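Local coordinates for uncharacterized protein (Leishmania major, PDB 2B4W) that is of unknown function but probably adopts a five-bladed beta-propeller fold and is probably related to the beta-fructosidase superfamily, at residues Val30-Ser38 against Leu81-Ile89. Numbering follows the deposited sequence.
Sequences VYNCSVPFS and LEDPYIAKI
I86 reaches from strand 84-89 to V35 and F37, joining two neighbouring sheets near the centre of what is probably a five-bladed beta-propeller. The example illustrates how neighbouring sheets, probably adjacent blades, can adhere without sharing a ladder: the touching parts, 32-37 and 83-86, run in nearly the same direction, yet no direct backbone hydrogen bond links them. I86 can be followed outward. Its CB points toward 30-38, and chi1 of 56° sets CG1 between the backbone N and the carbonyl carbon, aimed at V35, whose CG1 it meets at 3.6 Å. An extended chi2 then carries CD1 onward to F37, where it lies 3.5 Å from CB and approaches the ring obliquely, 3.6 Å from the F37 CD1 atom. The isoleucine crosses both partners at about a right angle, and M93 and Y46 add to the same apolar patch.

At the other end, N32 and D83 lie side by side and point the same way, their residues sharing a left-handed backbone conformation. N32 ND2 donates to D83 OD1 at 3.3 Å; the bond is fairly straight and leaves within the amide plane, but it arrives from above the carboxylate plane, the two planes being 60° apart. The same OD1 forms a salt bridge with R48 of strand 42-50, so amide and guanidinium together restrain this buried carboxylate.

Between these ends the proline ring lies against the other chain segment, P84 CD 3.3 Å from N32 O, while P84 O receives a bent CA-H...O contact from S34 CA. A water bridges the two backbones, accepting hydrogen bonds from V35 N at 2.9 Å and from I86 N at 2.8 Å.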
loop_
_atom_site.group_PDB
_atom_site.type_symbol
_atom_site.label_atom_id
_atom_site.label_comp_id
_atom_site.label_asym_id
_atom_site.label_seq_id
_atom_site.Cartn_x
_atom_site.Cartn_y
_atom_site.Cartn_z
ATOM N N VAL A 30 -11.126 -10.523 2.588
ATOM C CA VAL A 30 -10.309 -9.467 3.168
ATOM C C VAL A 30 -9.068 -9.331 2.294
ATOM O O VAL A 30 -8.407 -10.346 2.088
ATOM C CB VAL A 30 -9.874 -9.759 4.608
ATOM C CG1 VAL A 30 -9.008 -8.590 5.084
ATOM C CG2 VAL A 30 -11.070 -9.970 5.517
ATOM N N TYR A 31 -8.788 -8.151 1.779
ATOM C CA TYR A 31 -7.711 -8.004 0.805
ATOM C C TYR A 31 -7.284 -6.536 0.782
ATOM O O TYR A 31 -7.826 -5.811 1.599
ATOM C CB TYR A 31 -8.125 -8.509 -0.559
ATOM C CG TYR A 31 -9.252 -7.833 -1.275
ATOM C CD1 TYR A 31 -10.590 -8.054 -0.956
ATOM C CD2 TYR A 31 -8.971 -6.963 -2.310
ATOM C CE1 TYR A 31 -11.572 -7.396 -1.669
ATOM C CE2 TYR A 31 -9.941 -6.304 -3.023
ATOM C CZ TYR A 31 -11.261 -6.533 -2.688
ATOM O OH TYR A 31 -12.236 -5.870 -3.401
ATOM N N ASN A 32 -6.352 -6.229 -0.092
ATOM C CA ASN A 32 -5.691 -4.949 -0.236
ATOM C C ASN A 32 -5.593 -4.216 1.104
ATOM O O ASN A 32 -6.132 -3.136 1.326
ATOM C CB ASN A 32 -6.425 -4.113 -1.275
ATOM C CG ASN A 32 -6.357 -4.741 -2.654
ATOM O OD1 ASN A 32 -5.682 -5.741 -2.892
ATOM N ND2 ASN A 32 -7.069 -4.124 -3.588
ATOM N N CYS A 33 -4.872 -4.851 2.016
ATOM C CA CYS A 33 -4.730 -4.330 3.378
ATOM C C CYS A 33 -3.803 -3.129 3.401
ATOM O O CYS A 33 -3.087 -2.857 2.432
ATOM C CB CYS A 33 -4.188 -5.446 4.257
ATOM S SG CYS A 33 -5.383 -6.797 4.523
ATOM N N SER A 34 -3.788 -2.425 4.536
ATOM C CA SER A 34 -2.698 -1.489 4.770
ATOM C C SER A 34 -1.411 -2.263 5.037
ATOM O O SER A 34 -1.425 -3.490 5.217
ATOM C CB SER A 34 -2.945 -0.580 5.965
ATOM O OG SER A 34 -3.123 -1.311 7.142
ATOM N N VAL A 35 -0.287 -1.557 5.124
ATOM C CA VAL A 35 0.883 -2.292 5.661
ATOM C C VAL A 35 0.608 -2.614 7.102
ATOM O O VAL A 35 -0.100 -1.862 7.799
ATOM C CB VAL A 35 2.160 -1.451 5.514
ATOM C CG1 VAL A 35 2.034 -0.203 6.358
ATOM C CG2 VAL A 35 3.361 -2.260 5.941
ATOM N N PRO A 36 1.070 -3.705 7.693
ATOM C CA PRO A 36 0.892 -3.810 9.146
ATOM C C PRO A 36 1.562 -2.684 9.919
ATOM O O PRO A 36 2.445 -1.990 9.420
ATOM C CB PRO A 36 1.589 -5.149 9.468
ATOM C CG PRO A 36 1.367 -5.915 8.193
ATOM C CD PRO A 36 1.716 -4.896 7.130
ATOM N N PHE A 37 1.154 -2.508 11.182
ATOM C CA PHE A 37 1.707 -1.437 12.017
ATOM C C PHE A 37 1.620 -1.938 13.454
ATOM O O PHE A 37 1.067 -3.027 13.630
ATOM C CB PHE A 37 0.977 -0.103 11.890
ATOM C CG PHE A 37 -0.500 -0.142 12.272
ATOM C CD1 PHE A 37 -1.473 -0.603 11.395
ATOM C CD2 PHE A 37 -0.908 0.287 13.516
ATOM C CE1 PHE A 37 -2.810 -0.620 11.770
ATOM C CE2 PHE A 37 -2.228 0.286 13.908
ATOM C CZ PHE A 37 -3.195 -0.168 13.021
ATOM N N SER A 38 2.124 -1.195 14.424
ATOM C CA SER A 38 1.961 -1.633 15.819
ATOM C C SER A 38 1.330 -0.539 16.661
ATOM O O SER A 38 1.550 0.651 16.426
ATOM C CB SER A 38 3.327 -2.049 16.392
ATOM O OG SER A 38 3.657 -1.225 17.490
ATOM N N LEU A 81 -14.779 2.778 3.217
ATOM C CA LEU A 81 -13.747 2.951 2.223
ATOM C C LEU A 81 -13.280 1.601 1.689
ATOM O O LEU A 81 -13.583 0.588 2.304
ATOM C CB LEU A 81 -12.537 3.701 2.822
ATOM C CG LEU A 81 -12.764 4.989 3.591
ATOM C CD1 LEU A 81 -11.657 5.250 4.606
ATOM C CD2 LEU A 81 -12.896 6.176 2.640
ATOM N N GLU A 82 -12.532 1.655 0.596
ATOM C CA GLU A 82 -11.737 0.621 -0.014
ATOM C C GLU A 82 -10.233 0.872 0.176
ATOM O O GLU A 82 -9.827 2.005 0.425
ATOM C CB GLU A 82 -11.993 0.521 -1.532
ATOM C CG GLU A 82 -13.466 0.579 -1.907
ATOM C CD GLU A 82 -13.707 0.434 -3.395
ATOM O OE1 GLU A 82 -12.818 0.791 -4.203
ATOM O OE2 GLU A 82 -14.804 -0.048 -3.741
ATOM N N ASP A 83 -9.428 -0.168 0.014
ATOM C CA ASP A 83 -7.972 -0.095 -0.047
ATOM C C ASP A 83 -7.352 0.839 0.987
ATOM O O ASP A 83 -6.847 1.904 0.610
ATOM C CB ASP A 83 -7.524 0.394 -1.417
ATOM C CG ASP A 83 -8.079 -0.477 -2.529
ATOM O OD1 ASP A 83 -8.545 -1.580 -2.184
ATOM O OD2 ASP A 83 -8.040 -0.039 -3.693
ATOM N N PRO A 84 -7.397 0.450 2.251
ATOM C CA PRO A 84 -6.856 1.338 3.294
ATOM C C PRO A 84 -5.326 1.424 3.231
ATOM O O PRO A 84 -4.653 0.571 2.659
ATOM C CB PRO A 84 -7.322 0.684 4.577
ATOM C CG PRO A 84 -7.581 -0.737 4.231
ATOM C CD PRO A 84 -7.909 -0.827 2.779
ATOM N N TYR A 85 -4.754 2.481 3.790
ATOM C CA TYR A 85 -3.327 2.779 3.723
ATOM C C TYR A 85 -2.916 3.755 4.824
ATOM O O TYR A 85 -3.681 4.618 5.239
ATOM C CB TYR A 85 -2.859 3.343 2.392
ATOM C CG TYR A 85 -3.500 4.586 1.854
ATOM C CD1 TYR A 85 -4.699 4.456 1.150
ATOM C CD2 TYR A 85 -2.958 5.854 2.019
ATOM C CE1 TYR A 85 -5.320 5.581 0.633
ATOM C CE2 TYR A 85 -3.584 6.974 1.504
ATOM C CZ TYR A 85 -4.767 6.826 0.810
ATOM O OH TYR A 85 -5.434 7.903 0.277
ATOM N N ILE A 86 -1.672 3.587 5.283
ATOM C CA ILE A 86 -1.244 4.354 6.443
ATOM C C ILE A 86 0.144 4.958 6.231
ATOM O O ILE A 86 0.933 4.542 5.395
ATOM C CB ILE A 86 -1.168 3.539 7.753
ATOM C CG1 ILE A 86 -0.268 2.296 7.650
ATOM C CG2 ILE A 86 -2.534 3.172 8.293
ATOM C CD1 ILE A 86 -0.076 1.620 9.005
ATOM N N ALA A 87 0.386 5.965 7.066
ATOM C CA ALA A 87 1.691 6.607 7.139
ATOM C C ALA A 87 1.836 7.225 8.521
ATOM O O ALA A 87 0.829 7.477 9.179
ATOM C CB ALA A 87 1.897 7.624 6.044
ATOM N N LYS A 88 3.089 7.417 8.930
ATOM C CA LYS A 88 3.389 8.153 10.153
ATOM C C LYS A 88 4.022 9.492 9.789
ATOM O O LYS A 88 5.051 9.565 9.130
ATOM C CB LYS A 88 4.279 7.353 11.091
ATOM C CG LYS A 88 4.653 7.958 12.424
ATOM C CD LYS A 88 5.725 7.116 13.143
ATOM C CE LYS A 88 7.096 7.708 12.928
ATOM N NZ LYS A 88 8.203 6.835 13.438
ATOM N N ILE A 89 3.345 10.554 10.235
ATOM C CA ILE A 89 3.902 11.903 10.089
ATOM C C ILE A 89 3.811 12.584 11.449
ATOM O O ILE A 89 2.766 12.615 12.104
ATOM C CB ILE A 89 3.249 12.679 8.946
ATOM C CG1 ILE A 89 3.345 11.941 7.601
ATOM C CG2 ILE A 89 3.844 14.067 8.766
ATOM C CD1 ILE A 89 2.222 10.963 7.362
HETATM O O HOH W 1 -0.448 1.238 4.300
#